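PDB 3R0O: carnitinyl-CoA dehydratase from Mycobacterium avium, which probably catalyses the reversible removal of water from carnitinyl-CoA, as a lyase of the enoyl-CoA hydratase/isomerase (crotonase) family. Local coordinates for residues I28-P33 with V63-A68; A112-T117 with V132-S137; V156-E161 with P237-T242. All blocks are in the same frame, centred on the assembly; numbering follows the deposited sequence.

Contact 1 (I28-P33 with V63-A68); sequences ITIDRP and VVITGA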
loop_
_atom_site.group_PDB
_atom_site.type_symbol
_atom_site.label_atom_id
_atom_site.label_comp_id
_atom_site.label_asym_id
_atom_site.label_seq_id
_atom_site.Cartn_x
_atom_site.Cartn_y
_atom_site.Cartn_z
ATOM N N ILE A 28 23.561 -5.601 -16.871
ATOM C CA ILE A 28 22.970 -5.612 -18.198
ATOM C C ILE A 28 22.783 -4.187 -18.634
ATOM O O ILE A 28 22.205 -3.404 -17.896
ATOM C CB ILE A 28 21.571 -6.272 -18.181
ATOM C CG1 ILE A 28 21.662 -7.684 -17.584
ATOM C CG2 ILE A 28 20.961 -6.210 -19.603
ATOM C CD1 ILE A 28 20.330 -8.297 -17.183
ATOM N N THR A 29 23.259 -3.846 -19.832
ATOM C CA THR A 29 23.151 -2.499 -20.344
ATOM C C THR A 29 22.385 -2.596 -21.636
ATOM O O THR A 29 22.843 -3.254 -22.591
ATOM C CB THR A 29 24.551 -1.862 -20.606
ATOM O OG1 THR A 29 25.313 -1.845 -19.388
ATOM C CG2 THR A 29 24.413 -0.440 -21.136
ATOM N N ILE A 30 21.221 -1.946 -21.686
ATOM C CA ILE A 30 20.538 -1.760 -22.960
ATOM C C ILE A 30 21.366 -0.791 -23.781
ATOM O O ILE A 30 21.616 0.328 -23.342
ATOM C CB ILE A 30 19.117 -1.229 -22.801
ATOM C CG1 ILE A 30 18.276 -2.232 -21.975
ATOM C CG2 ILE A 30 18.529 -0.937 -24.195
ATOM C CD1 ILE A 30 16.877 -1.708 -21.578
ATOM N N ASP A 31 21.822 -1.235 -24.955
ATOM C CA ASP A 31 22.808 -0.467 -25.703
ATOM C C ASP A 31 22.327 -0.038 -27.078
ATOM O O ASP A 31 22.844 -0.503 -28.094
ATOM C CB ASP A 31 24.112 -1.259 -25.815
ATOM C CG ASP A 31 25.311 -0.390 -26.255
ATOM O OD1 ASP A 31 25.234 0.870 -26.308
ATOM O OD2 ASP A 31 26.349 -0.997 -26.555
ATOM N N ARG A 32 21.324 0.844 -27.113
ATOM C CA ARG A 32 20.871 1.455 -28.368
ATOM C C ARG A 32 20.658 2.951 -28.156
ATOM O O ARG A 32 19.543 3.443 -28.311
ATOM C CB ARG A 32 19.571 0.819 -28.879
ATOM C CG ARG A 32 19.618 -0.690 -29.159
ATOM C CD ARG A 32 18.272 -1.204 -29.683
ATOM N NE ARG A 32 17.896 -0.677 -30.998
ATOM C CZ ARG A 32 16.706 -0.150 -31.303
ATOM N NH1 ARG A 32 15.734 -0.061 -30.394
ATOM N NH2 ARG A 32 16.472 0.295 -32.527
ATOM N N PRO A 33 21.733 3.693 -27.814
ATOM C CA PRO A 33 21.491 5.084 -27.359
ATOM C C PRO A 33 21.016 6.042 -28.458
ATOM O O PRO A 33 20.426 7.071 -28.151
ATOM C CB PRO A 33 22.847 5.521 -26.782
ATOM C CG PRO A 33 23.876 4.602 -27.441
ATOM C CD PRO A 33 23.148 3.292 -27.691
ATOM N N VAL A 63 21.458 -8.537 -9.863
ATOM C CA VAL A 63 21.417 -8.063 -11.233
ATOM C C VAL A 63 21.168 -6.558 -11.242
ATOM O O VAL A 63 20.376 -6.034 -10.431
ATOM C CB VAL A 63 20.317 -8.802 -12.058
ATOM C CG1 VAL A 63 20.105 -8.177 -13.424
ATOM C CG2 VAL A 63 20.649 -10.285 -12.196
ATOM N N VAL A 64 21.867 -5.866 -12.145
ATOM C CA VAL A 64 21.629 -4.460 -12.413
ATOM C C VAL A 64 21.316 -4.306 -13.891
ATOM O O VAL A 64 22.018 -4.868 -14.741
ATOM C CB VAL A 64 22.860 -3.588 -12.021
ATOM C CG1 VAL A 64 22.659 -2.109 -12.448
ATOM C CG2 VAL A 64 23.163 -3.702 -10.495
ATOM N N ILE A 65 20.239 -3.584 -14.198
ATOM C CA ILE A 65 19.930 -3.223 -15.583
ATOM C C ILE A 65 20.000 -1.697 -15.759
ATOM O O ILE A 65 19.522 -0.946 -14.908
ATOM C CB ILE A 65 18.536 -3.793 -16.030
ATOM C CG1 ILE A 65 18.331 -3.621 -17.541
ATOM C CG2 ILE A 65 17.390 -3.160 -15.235
ATOM C CD1 ILE A 65 17.256 -4.593 -18.151
ATOM N N THR A 66 20.603 -1.241 -16.854
ATOM C CA THR A 66 20.747 0.182 -17.119
ATOM C C THR A 66 20.679 0.448 -18.634
ATOM O O THR A 66 20.653 -0.500 -19.432
ATOM C CB THR A 66 22.086 0.707 -16.490
ATOM O OG1 THR A 66 22.039 2.136 -16.300
ATOM C CG2 THR A 66 23.311 0.308 -17.352
ATOM N N GLY A 67 20.645 1.727 -19.027
ATOM C CA GLY A 67 20.648 2.118 -20.452
ATOM C C GLY A 67 21.965 2.808 -20.769
ATOM O O GLY A 67 22.540 3.450 -19.900
ATOM N N ALA A 68 22.455 2.659 -21.997
ATOM C CA ALA A 68 23.660 3.378 -22.445
ATOM C C ALA A 68 23.448 4.902 -22.480
ATOM O O ALA A 68 22.340 5.383 -22.778
ATOM C CB ALA A 68 24.096 2.884 -23.811
#

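Contact 2 (A112-T117 with V132-S137); sequences AAVNGT and VIACES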
loop_
_atom_site.group_PDB
_atom_site.type_symbol
_atom_site.label_atom_id
_atom_site.label_comp_id
_atom_site.label_asym_id
_atom_site.label_seq_id
_atom_site.Cartn_x
_atom_site.Cartn_y
_atom_site.Cartn_z
ATOM N N ALA A 112 17.161 -1.504 -10.977
ATOM C CA ALA A 112 17.185 -0.650 -12.171
ATOM C C ALA A 112 18.042 0.587 -11.882
ATOM O O ALA A 112 17.774 1.346 -10.937
ATOM C CB ALA A 112 15.757 -0.250 -12.617
ATOM N N ALA A 113 19.079 0.780 -12.701
ATOM C CA ALA A 113 19.939 1.938 -12.593
ATOM C C ALA A 113 19.487 2.891 -13.686
ATOM O O ALA A 113 19.899 2.771 -14.850
ATOM C CB ALA A 113 21.402 1.524 -12.764
ATOM N N VAL A 114 18.608 3.815 -13.299
ATOM C CA VAL A 114 17.907 4.698 -14.232
ATOM C C VAL A 114 18.768 5.939 -14.573
ATOM O O VAL A 114 18.825 6.924 -13.812
ATOM C CB VAL A 114 16.488 5.072 -13.685
ATOM C CG1 VAL A 114 15.687 5.898 -14.716
ATOM C CG2 VAL A 114 15.701 3.800 -13.314
ATOM N N ASN A 115 19.456 5.838 -15.711
ATOM C CA ASN A 115 20.453 6.790 -16.190
ATOM C C ASN A 115 19.882 7.977 -16.957
ATOM O O ASN A 115 20.638 8.834 -17.450
ATOM C CB ASN A 115 21.408 6.058 -17.140
ATOM C CG ASN A 115 20.675 5.432 -18.325
ATOM O OD1 ASN A 115 19.965 4.442 -18.175
ATOM N ND2 ASN A 115 20.845 6.019 -19.513
ATOM N N GLY A 116 18.564 8.021 -17.110
ATOM C CA GLY A 116 17.941 9.128 -17.854
ATOM C C GLY A 116 16.439 8.959 -17.881
ATOM O O GLY A 116 15.882 8.268 -17.034
ATOM N N THR A 117 15.787 9.587 -18.847
ATOM C CA THR A 117 14.332 9.509 -18.990
ATOM C C THR A 117 13.841 8.050 -19.004
ATOM O O THR A 117 14.450 7.189 -19.664
ATOM C CB THR A 117 13.883 10.269 -20.274
ATOM O OG1 THR A 117 14.387 11.608 -20.217
ATOM C CG2 THR A 117 12.379 10.356 -20.380
ATOM N N VAL A 132 15.395 0.652 -7.164
ATOM C CA VAL A 132 15.654 1.642 -8.218
ATOM C C VAL A 132 16.558 2.769 -7.753
ATOM O O VAL A 132 16.293 3.368 -6.710
ATOM C CB VAL A 132 14.337 2.273 -8.791
ATOM C CG1 VAL A 132 14.688 3.320 -9.865
ATOM C CG2 VAL A 132 13.416 1.210 -9.367
ATOM N N ILE A 133 17.611 3.062 -8.540
ATOM C CA ILE A 133 18.405 4.275 -8.354
ATOM C C ILE A 133 18.263 5.104 -9.621
ATOM O O ILE A 133 18.388 4.581 -10.732
ATOM C CB ILE A 133 19.898 3.987 -8.037
ATOM C CG1 ILE A 133 19.992 3.242 -6.698
ATOM C CG2 ILE A 133 20.688 5.312 -7.936
ATOM C CD1 ILE A 133 21.390 2.929 -6.245
ATOM N N ALA A 134 17.936 6.378 -9.447
ATOM C CA ALA A 134 17.781 7.269 -10.594
ATOM C C ALA A 134 18.763 8.438 -10.495
ATOM O O ALA A 134 19.133 8.847 -9.405
ATOM C CB ALA A 134 16.346 7.789 -10.700
ATOM N N CYS A 135 19.178 8.954 -11.636
ATOM C CA CYS A 135 19.977 10.158 -11.670
ATOM C C CYS A 135 19.035 11.362 -11.526
ATOM O O CYS A 135 17.816 11.212 -11.681
ATOM C CB CYS A 135 20.795 10.214 -12.969
ATOM S SG CYS A 135 19.770 10.280 -14.462
ATOM N N GLU A 136 19.601 12.528 -11.191
ATOM C CA GLU A 136 18.862 13.768 -10.946
ATOM C C GLU A 136 17.871 14.091 -12.040
ATOM O O GLU A 136 16.721 14.451 -11.764
ATOM C CB GLU A 136 19.839 14.946 -10.808
ATOM C CG GLU A 136 20.556 15.029 -9.469
ATOM C CD GLU A 136 19.641 15.445 -8.316
ATOM O OE1 GLU A 136 18.600 16.084 -8.591
ATOM O OE2 GLU A 136 19.954 15.148 -7.136
ATOM N N SER A 137 18.309 13.947 -13.295
ATOM C CA SER A 137 17.467 14.360 -14.414
ATOM C C SER A 137 16.519 13.257 -14.939
ATOM O O SER A 137 15.825 13.468 -15.928
ATOM C CB SER A 137 18.328 14.957 -15.533
ATOM O OG SER A 137 18.952 13.907 -16.237
HETATM O O HOH W 1 13.817 12.624 -17.795
#

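Contact 3 (V156-E161 with P237-T242); sequences VFRIVE and PKWERT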
loop_
_atom_site.group_PDB
_atom_site.type_symbol
_atom_site.label_atom_id
_atom_site.label_comp_id
_atom_site.label_asym_id
_atom_site.label_seq_id
_atom_site.Cartn_x
_atom_site.Cartn_y
_atom_site.Cartn_z
ATOM N N VAL A 156 0.092 -0.198 -15.170
ATOM C CA VAL A 156 -1.111 0.300 -14.503
ATOM C C VAL A 156 -1.334 -0.399 -13.155
ATOM O O VAL A 156 -1.593 0.251 -12.148
ATOM C CB VAL A 156 -2.360 0.188 -15.389
ATOM C CG1 VAL A 156 -3.596 0.638 -14.616
ATOM C CG2 VAL A 156 -2.195 1.063 -16.631
ATOM N N PHE A 157 -1.238 -1.721 -13.128
ATOM C CA PHE A 157 -1.513 -2.388 -11.873
ATOM C C PHE A 157 -0.339 -2.363 -10.891
ATOM O O PHE A 157 -0.545 -2.528 -9.686
ATOM C CB PHE A 157 -2.115 -3.802 -12.072
ATOM C CG PHE A 157 -1.201 -4.791 -12.754
ATOM C CD1 PHE A 157 -0.245 -5.489 -12.023
ATOM C CD2 PHE A 157 -1.353 -5.069 -14.117
ATOM C CE1 PHE A 157 0.579 -6.444 -12.645
ATOM C CE2 PHE A 157 -0.543 -6.019 -14.763
ATOM C CZ PHE A 157 0.424 -6.713 -14.023
ATOM N N ARG A 158 0.885 -2.157 -11.389
ATOM C CA ARG A 158 2.027 -2.081 -10.469
ATOM C C ARG A 158 2.206 -0.690 -9.872
ATOM O O ARG A 158 2.510 -0.580 -8.692
ATOM C CB ARG A 158 3.323 -2.603 -11.097
ATOM C CG ARG A 158 3.287 -4.142 -11.328
ATOM C CD ARG A 158 4.541 -4.664 -12.050
ATOM N NE ARG A 158 4.603 -6.129 -12.000
ATOM C CZ ARG A 158 5.415 -6.874 -12.750
ATOM N NH1 ARG A 158 6.188 -6.291 -13.659
ATOM N NH2 ARG A 158 5.424 -8.193 -12.615
ATOM N N ILE A 159 1.998 0.366 -10.660
ATOM C CA ILE A 159 2.101 1.718 -10.105
ATOM C C ILE A 159 1.169 1.950 -8.902
ATOM O O ILE A 159 1.598 2.582 -7.948
ATOM C CB ILE A 159 1.961 2.853 -11.179
ATOM C CG1 ILE A 159 2.507 4.192 -10.648
ATOM C CG2 ILE A 159 0.510 3.032 -11.635
ATOM C CD1 ILE A 159 3.991 4.270 -10.490
ATOM N N VAL A 160 -0.062 1.410 -8.920
ATOM C CA VAL A 160 -1.008 1.612 -7.808
ATOM C C VAL A 160 -0.543 0.917 -6.519
ATOM O O VAL A 160 -1.009 1.231 -5.430
ATOM C CB VAL A 160 -2.500 1.255 -8.160
ATOM C CG1 VAL A 160 -3.055 2.164 -9.262
ATOM C CG2 VAL A 160 -2.665 -0.183 -8.597
ATOM N N GLU A 161 0.405 -0.009 -6.662
ATOM C CA GLU A 161 0.946 -0.700 -5.524
ATOM C C GLU A 161 2.198 -0.033 -4.996
ATOM O O GLU A 161 2.561 -0.256 -3.844
ATOM C CB GLU A 161 1.321 -2.124 -5.921
ATOM C CG GLU A 161 0.134 -2.986 -6.253
ATOM C CD GLU A 161 0.544 -4.416 -6.478
ATOM O OE1 GLU A 161 1.576 -4.619 -7.163
ATOM O OE2 GLU A 161 -0.176 -5.328 -5.992
ATOM N N PRO A 237 -3.905 -12.780 -12.475
ATOM C CA PRO A 237 -5.174 -12.215 -12.960
ATOM C C PRO A 237 -5.026 -10.767 -13.410
ATOM O O PRO A 237 -5.790 -10.300 -14.263
ATOM C CB PRO A 237 -6.124 -12.329 -11.742
ATOM C CG PRO A 237 -5.521 -13.391 -10.881
ATOM C CD PRO A 237 -4.017 -13.230 -11.075
ATOM N N LYS A 238 -4.046 -10.055 -12.876
ATOM C CA LYS A 238 -3.833 -8.685 -13.318
ATOM C C LYS A 238 -3.293 -8.625 -14.762
ATOM O O LYS A 238 -3.729 -7.789 -15.570
ATOM C CB LYS A 238 -2.943 -7.954 -12.315
ATOM C CG LYS A 238 -3.532 -7.997 -10.871
ATOM C CD LYS A 238 -2.535 -7.412 -9.864
ATOM C CE LYS A 238 -3.087 -7.339 -8.445
ATOM N NZ LYS A 238 -2.161 -6.517 -7.634
ATOM N N TRP A 239 -2.362 -9.531 -15.074
ATOM C CA TRP A 239 -1.873 -9.745 -16.443
ATOM C C TRP A 239 -3.025 -10.087 -17.380
ATOM O O TRP A 239 -3.158 -9.463 -18.440
ATOM C CB TRP A 239 -0.775 -10.830 -16.510
ATOM C CG TRP A 239 0.541 -10.366 -15.920
ATOM C CD1 TRP A 239 1.134 -10.795 -14.741
ATOM C CD2 TRP A 239 1.417 -9.383 -16.477
ATOM N NE1 TRP A 239 2.320 -10.112 -14.541
ATOM C CE2 TRP A 239 2.511 -9.242 -15.591
ATOM C CE3 TRP A 239 1.374 -8.590 -17.643
ATOM C CZ2 TRP A 239 3.565 -8.348 -15.839
ATOM C CZ3 TRP A 239 2.404 -7.691 -17.881
ATOM C CH2 TRP A 239 3.497 -7.586 -16.989
ATOM N N GLU A 240 -3.868 -11.052 -16.994
ATOM C CA GLU A 240 -4.990 -11.466 -17.862
ATOM C C GLU A 240 -5.932 -10.287 -18.149
ATOM O O GLU A 240 -6.289 -10.044 -19.310
ATOM C CB GLU A 240 -5.750 -12.686 -17.304
ATOM N N ARG A 241 -6.290 -9.540 -17.096
ATOM C CA ARG A 241 -7.108 -8.339 -17.221
ATOM C C ARG A 241 -6.457 -7.314 -18.142
ATOM O O ARG A 241 -7.130 -6.733 -19.009
ATOM C CB ARG A 241 -7.414 -7.709 -15.842
ATOM C CG ARG A 241 -8.352 -6.473 -15.898
ATOM C CD ARG A 241 -8.805 -6.024 -14.497
ATOM N NE ARG A 241 -9.521 -7.092 -13.814
ATOM C CZ ARG A 241 -9.005 -7.884 -12.871
ATOM N NH1 ARG A 241 -7.765 -7.695 -12.396
ATOM N NH2 ARG A 241 -9.762 -8.851 -12.376
ATOM N N THR A 242 -5.154 -7.095 -17.960
ATOM C CA THR A 242 -4.425 -6.143 -18.811
ATOM C C THR A 242 -4.457 -6.566 -20.279
ATOM O O THR A 242 -4.807 -5.761 -21.156
ATOM C CB THR A 242 -2.937 -5.913 -18.350
ATOM O OG1 THR A 242 -2.910 -5.375 -17.021
ATOM C CG2 THR A 242 -2.248 -4.925 -19.274
HETATM O O HOH W 2 -0.566 -3.001 -16.890
HETATM O O HOH W 3 -2.563 -3.883 -8.453
#

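Contact 1 (I28-P33 with V63-A68)
Ile28 and Ile30 thread their backbone onto residues 64-68 through four hydrogen bonds, the ladder of a parallel strand pair whose short axes run 21° apart. Val64 O receives Ile28 N at 2.7 Å with a nearly straight N-H...O angle of 178°, and Ile28 O in turn accepts Thr66 N. Thr66 O then takes Ile30 N in its carbonyl plane, and Ile30 O holds Ala68 N at 2.8 Å. Three of these carbonyl oxygens also meet alpha hydrogens, Ile65 CA lying 3.2 Å from Ile28 O.

On the face carrying the isoleucines, Ile28 CD1 touches Val63 CG1 at 3.8 Å; CG1 of Ile28 stands beside the backbone N (chi1 -55°), which carries CD1 toward Val63, two residues before its register partner Ile65. On the other face Thr29 and Thr66 lie side by side and point the same way, with Thr66 CG2 3.6 Å from Thr29 OG1. Thr66 thus turns its methyl to Thr29, while its OG1 bonds to Ala113 O. Beyond the strand ends, Ala68 CB meets Asp31 OD1 at 3.4 Å and Pro33 CD at 4.0 Å.

Helix 41-56 connects the two strands as a beta-alpha-beta unit of the crotonase fold and covers the isoleucine face through Val47 and Ala50; helix 198-210 packs on Val64 and Thr66, and strand 110-114 continues the sheet beside 62-67.

Contact 2 (A112-T117 with V132-S137)
Val114 and Val132 interlock on one face of a parallel strand pair in the main sheet of the crotonase fold: CG2 of Val114 lies against CG1 of Val132 at 3.6 Å. The two are diagonal neighbours, since Val114 is in register with Ala134 and Val132 with Ala112. Each branched side chain therefore faces a small one directly across, and the valine methyls meet on one diagonal with the smaller Ala112 and Ala134 on the other. Val114 CB sits 4.0 Å from Ala134 CB, while Ala112 CB reaches Val132 CG2 at 4.3 Å. Val132 places CG1 anti to its backbone N (chi1 179°), which swings that methyl forward along the strand to its partner. Phe140 of strand 139-141 packs on Val114 and Ala134 from this face.

At the end of the second strand the chains begin to separate: CA atoms are 4.5 Å apart at Val114 and Ala134, 5.7 Å at Asn115 and Cys135. Cys135 SG lies between them, resting against the Asn115 carbonyl, 3.4 Å from C.

Three backbone bonds, including Val114 N to Ile133 O at 2.7 Å, join the strands. Side-chain contacts across them are apolar apart from the sulfur; buried Asn115 takes its polar partners from Gly67 N and Gly69 O, and the one water-mediated link lies at the edge, between Thr117 OG1 and Ser137 O.

Contact 3 (V156-E161 with P237-T242)
Phe157 drives its ring edge into the indole face of Trp239, a T-shaped stack at the crossing of helices 155-162 and 236-250 of this crotonase-family subunit. The planes stand 86° apart, and Phe157 CZ approaches Trp239 CE2 at 3.6 Å. With chi1 at 64°, Phe157 CG sits between its own backbone N and carbonyl carbon, carrying the ring across to the second helix. One face of that ring is covered by Lys238, whose CB makes a CH-pi contact 3.5 Å from the centroid and only 8° off the normal. Thr242 OG1, which donates to Lys238 O, abuts the phenyl edge.

At the indole edge, Arg158 turns its guanidinium almost perpendicular to the ring system. Trp239 CZ2 lies over the guanidinium face, with NH2 nearest to it; the charge is met by a salt bridge to Glu235. This packing lies at a subunit boundary, where Arg241 pairs with Asp228 of the third subunit.

Extended from CG outward, Lys238 runs past the phenyl ring to meet Glu161 coming from the opposite direction. Its NZ forms a salt bridge with Glu161 OE2 at 2.8 Å and also donates to a water that in turn donates to Phe157 O at 2.7 Å.

Overall arrangement
Contacts 1 and 2 belong to the same sheet, with centres about 11 Å apart: strands 62-67 and 110-114 are neighbours, and Ile65 O probably bonds to Ala113 N. Contact 3 stands on the other side of the chain's centre, about 25 Å from contact 1 and about 23 Å from contact 2 between centres. All three are largely buried, but the first two rest on parallel backbone ladders with aliphatic side chains, and in contact 1 a threonine pair, whereas 156-161 and 237-242 meet through rings and a salt bridge. The difference is consistent with their place: no other subunit touches contact 1, one residue of contact 2 meets the second subunit, and contact 3 lies against the third.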